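Local coordinates for protein similar to yteR (Bacilus subtilis) (Clostridium acetobutylicum, PDB 4WU0) that probably hydrolyses unsaturated rhamnogalacturonan fragments derived from pectin, as a YteR-like glycoside hydrolase of family GH105, at residues I127-L132 against I160-N165; T171-H176 against Q250-G255; R200-Y205 against N231-A236. All coordinates share one frame; numbering follows the deposited sequence.

Interaction 1. Residues I127-L132 against I160-N165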
# COMPACT_ATOMS: atom_id res chain seq x y z
N ILE A 127 2.81 7.52 13.91
CA ILE A 127 3.21 6.60 12.86
C ILE A 127 1.99 5.77 12.52
O ILE A 127 1.46 5.07 13.38
CB ILE A 127 4.32 5.64 13.31
CG1 ILE A 127 5.56 6.44 13.75
CG2 ILE A 127 4.67 4.67 12.17
CD1 ILE A 127 6.62 5.60 14.45
N TRP A 128 1.53 5.83 11.27
CA TRP A 128 0.48 4.92 10.79
C TRP A 128 1.10 3.95 9.79
O TRP A 128 1.98 4.34 9.00
CB TRP A 128 -0.64 5.66 10.06
CG TRP A 128 -1.36 6.79 10.77
CD1 TRP A 128 -0.96 7.49 11.87
CD2 TRP A 128 -2.60 7.36 10.35
NE1 TRP A 128 -1.90 8.47 12.16
CE2 TRP A 128 -2.91 8.40 11.24
CE3 TRP A 128 -3.49 7.08 9.31
CZ2 TRP A 128 -4.06 9.17 11.12
CZ3 TRP A 128 -4.63 7.84 9.19
CH2 TRP A 128 -4.91 8.88 10.09
N LEU A 129 0.66 2.70 9.82
CA LEU A 129 1.25 1.69 8.93
C LEU A 129 1.17 2.14 7.47
O LEU A 129 2.11 1.88 6.70
CB LEU A 129 0.55 0.33 9.08
CG LEU A 129 0.76 -0.44 10.39
CD1 LEU A 129 0.05 -1.75 10.36
CD2 LEU A 129 2.25 -0.62 10.65
N ASP A 130 0.05 2.76 7.09
CA ASP A 130 -0.14 3.23 5.72
C ASP A 130 1.09 3.98 5.22
O ASP A 130 1.48 3.83 4.06
CB ASP A 130 -1.35 4.19 5.56
CG ASP A 130 -2.62 3.73 6.25
OD1 ASP A 130 -2.56 3.24 7.38
OD2 ASP A 130 -3.71 3.91 5.65
N GLY A 131 1.68 4.83 6.07
CA GLY A 131 2.77 5.70 5.67
C GLY A 131 4.04 5.01 5.26
O GLY A 131 4.83 5.56 4.50
N LEU A 132 4.28 3.81 5.78
CA LEU A 132 5.46 3.06 5.40
C LEU A 132 5.44 2.72 3.93
O LEU A 132 6.48 2.63 3.30
CB LEU A 132 5.60 1.79 6.24
CG LEU A 132 6.28 2.00 7.60
CD1 LEU A 132 7.74 2.37 7.42
CD2 LEU A 132 5.55 3.04 8.44
N ILE A 160 12.03 -0.93 10.92
CA ILE A 160 12.37 -1.64 12.14
C ILE A 160 11.73 -1.00 13.37
O ILE A 160 11.21 -1.69 14.24
CB ILE A 160 13.90 -1.72 12.29
CG1 ILE A 160 14.45 -2.70 11.24
CG2 ILE A 160 14.31 -2.17 13.68
CD1 ILE A 160 15.95 -2.62 11.01
N ILE A 161 11.77 0.32 13.44
CA ILE A 161 11.17 1.04 14.56
C ILE A 161 9.65 0.90 14.51
O ILE A 161 9.00 0.80 15.55
CB ILE A 161 11.58 2.52 14.53
CG1 ILE A 161 13.08 2.68 14.78
CG2 ILE A 161 10.79 3.34 15.56
CD1 ILE A 161 13.57 2.15 16.09
N THR A 162 9.08 0.92 13.32
CA THR A 162 7.64 0.76 13.20
C THR A 162 7.22 -0.60 13.75
O THR A 162 6.26 -0.70 14.50
CB THR A 162 7.18 0.96 11.75
OG1 THR A 162 7.46 2.31 11.38
CG2 THR A 162 5.70 0.68 11.58
N GLU A 163 7.93 -1.66 13.39
CA GLU A 163 7.57 -2.95 13.92
C GLU A 163 7.75 -3.00 15.45
O GLU A 163 6.91 -3.55 16.15
CB GLU A 163 8.39 -4.06 13.25
CG GLU A 163 7.95 -5.45 13.63
CD GLU A 163 8.84 -6.13 14.67
OE1 GLU A 163 9.65 -5.45 15.34
OE2 GLU A 163 8.70 -7.36 14.82
N LYS A 164 8.82 -2.39 15.97
CA LYS A 164 9.06 -2.38 17.40
C LYS A 164 7.90 -1.74 18.16
O LYS A 164 7.45 -2.25 19.18
CB LYS A 164 10.36 -1.63 17.71
CG LYS A 164 10.67 -1.52 19.19
CD LYS A 164 11.96 -0.76 19.44
CE LYS A 164 12.39 -0.88 20.90
NZ LYS A 164 11.84 0.20 21.77
N ASN A 165 7.40 -0.63 17.63
CA ASN A 165 6.39 0.14 18.34
C ASN A 165 4.96 -0.31 18.09
O ASN A 165 4.11 -0.11 18.95
CB ASN A 165 6.48 1.63 18.00
CG ASN A 165 7.71 2.32 18.62
OD1 ASN A 165 8.06 2.09 19.77
ND2 ASN A 165 8.35 3.16 17.83
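Thr162 meets Ile127, Leu129 and Leu132 because its CB branches in two useful directions: with chi1 at -64°, OG1 lies beside the backbone N while CG2 stands anti to it, so both branches point at 127-132, OG1 toward Ile127 and Leu132, CG2 toward Leu129 and Leu132. Ile127 answers with a chi1 of -59°, which turns CG2, rather than the longer CG1 arm, to the threonine hydroxyl. Ile127 CG2 comes within 3.7 Å of Thr162 OG1, the two side chains meeting at a slant. From the helical part of the segment, Leu132 CD2 fits against both branches, 3.6 Å from Thr162 OG1 and 3.9 Å from Thr162 CG2, as the two side chains run past one another in opposite senses. Leu129 brings only one methyl: its CD2 touches Thr162 CG2 at 3.8 Å.

No hydrogen bond crosses here. The hydroxyl is hydrogen-bonded to Gln158 O one turn back in its own helix, so it can sit among methyl groups without a polar partner from 127-132.

The contact is buried where strand 126-128 runs straight into helix 129-146, and it packs that junction against helix 152-166. Ile127 is also paired by backbone bonds to Tyr178 of the antiparallel strand 177-179, while helix 199-215 adds Ala201 against Leu129 and Tyr205 against Thr162.

Interaction 2. Residues T171-H176 against Q250-G255; sequences TGLLYH and QVLDEG
Leu173 faces Leu252 and Asp253 across two loop segments whose backbones stay well apart, the closest CA atoms being those of Leu173 and Leu252 at 8.8 Å. Each loop is shaped by a small turn: an ST turn at Thr171 and a type I beta turn from Val251 to Glu254. Both lie in loops that leave helices of what is probably an (alpha/alpha)6 barrel, as in other members of the family, the first leading from helix 152-166 to strand 177-179 and the second from helix 223-240 to helix 264-279.

The meeting is apolar and rather loose. Leu173 CD1 does the touching, lying 4.4 Å from Leu252 CB and equally far from Asp253 CB, so a single methyl sits against the bases of two successive side chains on the turn. With chi2 at 169°, CD1 extends the leucine side chain toward the turn, and CD2 branches off from that line. Asp253 contributes its CB methylene to this contact, at the less buried margin, whereas Leu252 is buried.

Around them, helix 223-240 supplies a common floor: Leu237 touches both Leu173 and Leu252, and Ala236 also packs on Leu173. Met202 of helix 199-215 comes against Leu252, whose backbone is further tied to Phe197.

No hydrogen bond joins the two turns; each is closed by its own. In the beta turn, Glu254 N donates to Val251 O at 3.2 Å, closing the bend that carries Leu252 and Asp253 at its corner. In 171-176, Gly172 takes a positive phi (83°), at which its lack of a CB avoids a collision with the preceding carbonyl O, and Leu173 N donates to Thr171 OG1 at 3.0 Å with an N-H...O angle of 160°; that hydroxyl is also bonded to Asp168 OD2.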
# COMPACT_ATOMS: atom_id res chain seq x y z
N THR A 171 -0.37 -11.71 19.07
CA THR A 171 -0.82 -12.21 17.77
C THR A 171 0.25 -12.10 16.70
O THR A 171 0.18 -12.79 15.68
CB THR A 171 -2.04 -11.43 17.25
OG1 THR A 171 -1.68 -10.06 17.05
CG2 THR A 171 -3.24 -11.53 18.24
N GLY A 172 1.21 -11.19 16.89
CA GLY A 172 2.16 -10.87 15.84
C GLY A 172 1.66 -9.87 14.82
O GLY A 172 2.41 -9.43 13.94
N LEU A 173 0.40 -9.46 14.94
CA LEU A 173 -0.15 -8.44 14.07
C LEU A 173 0.29 -7.06 14.53
O LEU A 173 0.72 -6.89 15.68
CB LEU A 173 -1.68 -8.55 14.03
CG LEU A 173 -2.25 -9.87 13.50
CD1 LEU A 173 -3.74 -9.94 13.78
CD2 LEU A 173 -2.01 -10.04 12.00
N LEU A 174 0.21 -6.07 13.64
CA LEU A 174 0.55 -4.69 13.97
C LEU A 174 -0.70 -3.82 13.92
O LEU A 174 -1.52 -3.92 13.00
CB LEU A 174 1.60 -4.12 13.00
CG LEU A 174 3.05 -4.55 13.17
CD1 LEU A 174 3.24 -6.01 12.82
CD2 LEU A 174 3.99 -3.69 12.33
N TYR A 175 -0.84 -2.99 14.93
CA TYR A 175 -1.95 -2.06 15.00
C TYR A 175 -1.83 -1.00 13.92
O TYR A 175 -0.74 -0.69 13.44
CB TYR A 175 -2.00 -1.39 16.37
CG TYR A 175 -2.26 -2.34 17.50
CD1 TYR A 175 -3.55 -2.68 17.86
CD2 TYR A 175 -1.21 -2.90 18.21
CE1 TYR A 175 -3.78 -3.56 18.91
CE2 TYR A 175 -1.44 -3.79 19.23
CZ TYR A 175 -2.73 -4.11 19.57
OH TYR A 175 -2.96 -4.98 20.61
N HIS A 176 -2.96 -0.40 13.57
CA HIS A 176 -3.05 0.58 12.50
C HIS A 176 -2.11 1.79 12.75
O HIS A 176 -1.38 2.22 11.85
CB HIS A 176 -4.50 1.03 12.41
CG HIS A 176 -4.82 1.97 11.29
ND1 HIS A 176 -6.10 2.42 11.06
CD2 HIS A 176 -4.04 2.56 10.35
CE1 HIS A 176 -6.09 3.25 10.03
NE2 HIS A 176 -4.87 3.33 9.56
N GLN A 250 -11.96 -7.05 7.51
CA GLN A 250 -11.70 -5.63 7.82
C GLN A 250 -11.02 -5.44 9.18
O GLN A 250 -10.01 -4.75 9.27
CB GLN A 250 -13.04 -4.88 7.78
CG GLN A 250 -13.08 -3.49 8.36
CD GLN A 250 -12.57 -2.44 7.39
OE1 GLN A 250 -11.78 -2.74 6.50
NE2 GLN A 250 -12.97 -1.19 7.61
N VAL A 251 -11.58 -6.04 10.23
CA VAL A 251 -10.91 -6.09 11.53
C VAL A 251 -10.36 -7.53 11.66
O VAL A 251 -11.11 -8.49 11.86
CB VAL A 251 -11.83 -5.72 12.70
CG1 VAL A 251 -11.06 -5.75 14.02
CG2 VAL A 251 -12.43 -4.35 12.47
N LEU A 252 -9.05 -7.66 11.49
CA LEU A 252 -8.44 -8.93 11.10
C LEU A 252 -8.71 -10.12 12.01
O LEU A 252 -8.90 -11.25 11.54
CB LEU A 252 -6.93 -8.76 10.97
CG LEU A 252 -6.47 -8.01 9.73
CD1 LEU A 252 -5.02 -7.51 9.85
CD2 LEU A 252 -6.63 -8.87 8.51
N ASP A 253 -8.67 -9.86 13.32
CA ASP A 253 -8.74 -10.92 14.31
C ASP A 253 -10.12 -11.10 14.93
O ASP A 253 -10.26 -11.86 15.88
CB ASP A 253 -7.72 -10.66 15.43
CG ASP A 253 -8.01 -9.38 16.20
OD1 ASP A 253 -8.59 -8.46 15.60
OD2 ASP A 253 -7.62 -9.30 17.40
N GLU A 254 -11.13 -10.41 14.40
CA GLU A 254 -12.47 -10.43 14.98
C GLU A 254 -13.50 -10.97 14.00
O GLU A 254 -14.62 -10.45 13.91
CB GLU A 254 -12.86 -9.02 15.43
CG GLU A 254 -11.89 -8.45 16.47
CD GLU A 254 -12.50 -8.20 17.82
OE1 GLU A 254 -13.57 -8.76 18.12
OE2 GLU A 254 -11.87 -7.44 18.59
N GLY A 255 -13.13 -12.01 13.26
CA GLY A 255 -13.99 -12.52 12.20
C GLY A 255 -15.38 -12.99 12.62
O GLY A 255 -16.30 -12.99 11.81

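Interaction 3. Residues R200-Y205 against N231-A236; sequences RAMGWY and NNCVTA
Cys233 packs between Met202 and Tyr205, three residues apart on the facing helix. Its sulfur approaches the tyrosine ring from the rim: SG lies in the ring plane, 89° off the ring normal and 5.1 Å from the centroid. The nearest ring atom is Tyr205 CD2, 3.9 Å from Cys233 SG, with Tyr205 CE2 only slightly further, so the sulfur straddles one side bond of the ring. Met202 comes in with its terminal methyl, CE resting 4.0 Å from both Cys233 CB and Cys233 SG, and the sulfur is thus touched by ring edge and methyl alike.

Torsions explain both approaches. A chi1 of -168° puts the tyrosine ring opposite the backbone N and swings it toward 231-236, although its CB does not start out that way. The methionine chain is folded at chi2 and chi3, both -65°, carrying CE across the gap to the cysteine.

Further out, the phenol is fixed by a hydrogen bond between Tyr205 OH and Phe159 O, and Leu129 and Glu163 pack about the same side chain. Leu174, from the loop before strand 177-179, touches both Tyr205 and Cys233. The whole joins helices 199-215 and 223-240 in a buried contact of the helical barrel.

With no hydrogen bond between the segments, cohesion here probably comes mainly from dispersion and from a Cys sulfur-aromatic interaction. The edge-on position sets the sulfur beside the ring's C-H groups rather than over its pi cloud, and it may be favoured by the partial positive charge of those groups.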
# COMPACT_ATOMS: atom_id res chain seq x y z
N ARG A 200 -6.42 -3.37 5.78
CA ARG A 200 -5.66 -2.62 4.79
C ARG A 200 -4.35 -2.07 5.36
O ARG A 200 -3.35 -2.03 4.65
CB ARG A 200 -6.50 -1.50 4.16
CG ARG A 200 -5.65 -0.64 3.23
CD ARG A 200 -6.40 0.09 2.12
NE ARG A 200 -7.24 1.20 2.58
CZ ARG A 200 -8.55 1.28 2.42
NH1 ARG A 200 -9.19 2.36 2.83
NH2 ARG A 200 -9.24 0.32 1.81
N ALA A 201 -4.34 -1.71 6.63
CA ALA A 201 -3.11 -1.22 7.25
C ALA A 201 -2.03 -2.29 7.27
O ALA A 201 -0.86 -2.03 6.92
CB ALA A 201 -3.38 -0.71 8.61
N MET A 202 -2.39 -3.51 7.68
CA MET A 202 -1.42 -4.59 7.55
C MET A 202 -1.03 -4.82 6.11
O MET A 202 0.12 -5.11 5.83
CB MET A 202 -1.96 -5.89 8.15
CG MET A 202 -1.84 -5.98 9.65
SD MET A 202 -0.13 -6.02 10.25
CE MET A 202 0.52 -7.57 9.61
N GLY A 203 -1.97 -4.71 5.18
CA GLY A 203 -1.67 -4.83 3.76
C GLY A 203 -0.62 -3.82 3.31
O GLY A 203 0.32 -4.16 2.60
N TRP A 204 -0.77 -2.56 3.71
CA TRP A 204 0.21 -1.55 3.37
C TRP A 204 1.60 -1.96 3.84
O TRP A 204 2.58 -1.84 3.12
CB TRP A 204 -0.11 -0.21 4.01
CG TRP A 204 -1.33 0.55 3.46
CD1 TRP A 204 -2.33 1.13 4.20
CD2 TRP A 204 -1.63 0.87 2.09
NE1 TRP A 204 -3.22 1.77 3.38
CE2 TRP A 204 -2.83 1.61 2.08
CE3 TRP A 204 -1.02 0.59 0.86
CZ2 TRP A 204 -3.42 2.06 0.92
CZ3 TRP A 204 -1.61 1.06 -0.29
CH2 TRP A 204 -2.80 1.79 -0.25
N TYR A 205 1.67 -2.42 5.09
CA TYR A 205 2.97 -2.72 5.68
C TYR A 205 3.63 -3.92 4.99
O TYR A 205 4.84 -3.89 4.73
CB TYR A 205 2.85 -2.96 7.19
CG TYR A 205 4.17 -3.01 7.91
CD1 TYR A 205 4.96 -1.87 8.04
CD2 TYR A 205 4.62 -4.17 8.49
CE1 TYR A 205 6.19 -1.91 8.71
CE2 TYR A 205 5.83 -4.21 9.18
CZ TYR A 205 6.60 -3.08 9.28
OH TYR A 205 7.80 -3.13 9.92
N ASN A 231 8.30 -12.25 7.23
CA ASN A 231 7.90 -13.61 7.58
C ASN A 231 7.00 -13.62 8.80
O ASN A 231 6.01 -14.35 8.83
CB ASN A 231 9.11 -14.50 7.81
CG ASN A 231 9.65 -15.07 6.53
OD1 ASN A 231 9.26 -16.15 6.10
ND2 ASN A 231 10.54 -14.34 5.90
N ASN A 232 7.38 -12.86 9.81
CA ASN A 232 6.57 -12.80 11.03
C ASN A 232 5.17 -12.26 10.78
O ASN A 232 4.19 -12.74 11.37
CB ASN A 232 7.28 -11.96 12.11
CG ASN A 232 8.52 -12.63 12.64
OD1 ASN A 232 8.70 -13.84 12.51
ND2 ASN A 232 9.37 -11.84 13.27
N CYS A 233 5.07 -11.26 9.91
CA CYS A 233 3.77 -10.68 9.57
C CYS A 233 2.92 -11.71 8.83
O CYS A 233 1.72 -11.80 9.07
CB CYS A 233 3.93 -9.44 8.69
SG CYS A 233 4.52 -7.95 9.59
N VAL A 234 3.54 -12.47 7.93
CA VAL A 234 2.82 -13.46 7.16
C VAL A 234 2.33 -14.57 8.09
O VAL A 234 1.18 -15.00 7.98
CB VAL A 234 3.71 -14.02 6.02
CG1 VAL A 234 3.14 -15.34 5.45
CG2 VAL A 234 3.87 -12.97 4.94
N THR A 235 3.20 -15.05 8.99
CA THR A 235 2.77 -16.01 9.99
C THR A 235 1.54 -15.52 10.76
O THR A 235 0.55 -16.25 10.96
CB THR A 235 3.91 -16.34 10.96
OG1 THR A 235 4.97 -16.94 10.22
CG2 THR A 235 3.47 -17.25 12.09
N ALA A 236 1.59 -14.26 11.17
CA ALA A 236 0.50 -13.69 11.96
C ALA A 236 -0.77 -13.56 11.13
O ALA A 236 -1.88 -13.81 11.62
CB ALA A 236 0.91 -12.34 12.52

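Overall arrangement
All three contacts lie in the family 88 region. Interaction 1 comes first along the chain; interaction 2 joins a loop before the helix pair of interaction 3 in sequence to a loop after it. The centres of interactions 1 and 2 lie about 15 Å apart. Interaction 3 is closer to both, its centre about 11 Å from that of the first and 9 Å from that of the second. Strand 126-128 pairs antiparallel with 177-179, which directly follows 171-176, and Leu129 N probably bonds to His176 O, tying interactions 1 and 2. Asp130 OD2 lies beside Trp204 NE1, and Ala236 CB against Thr171 O. Together they form continuous packing from barrel helices to adjoining loops.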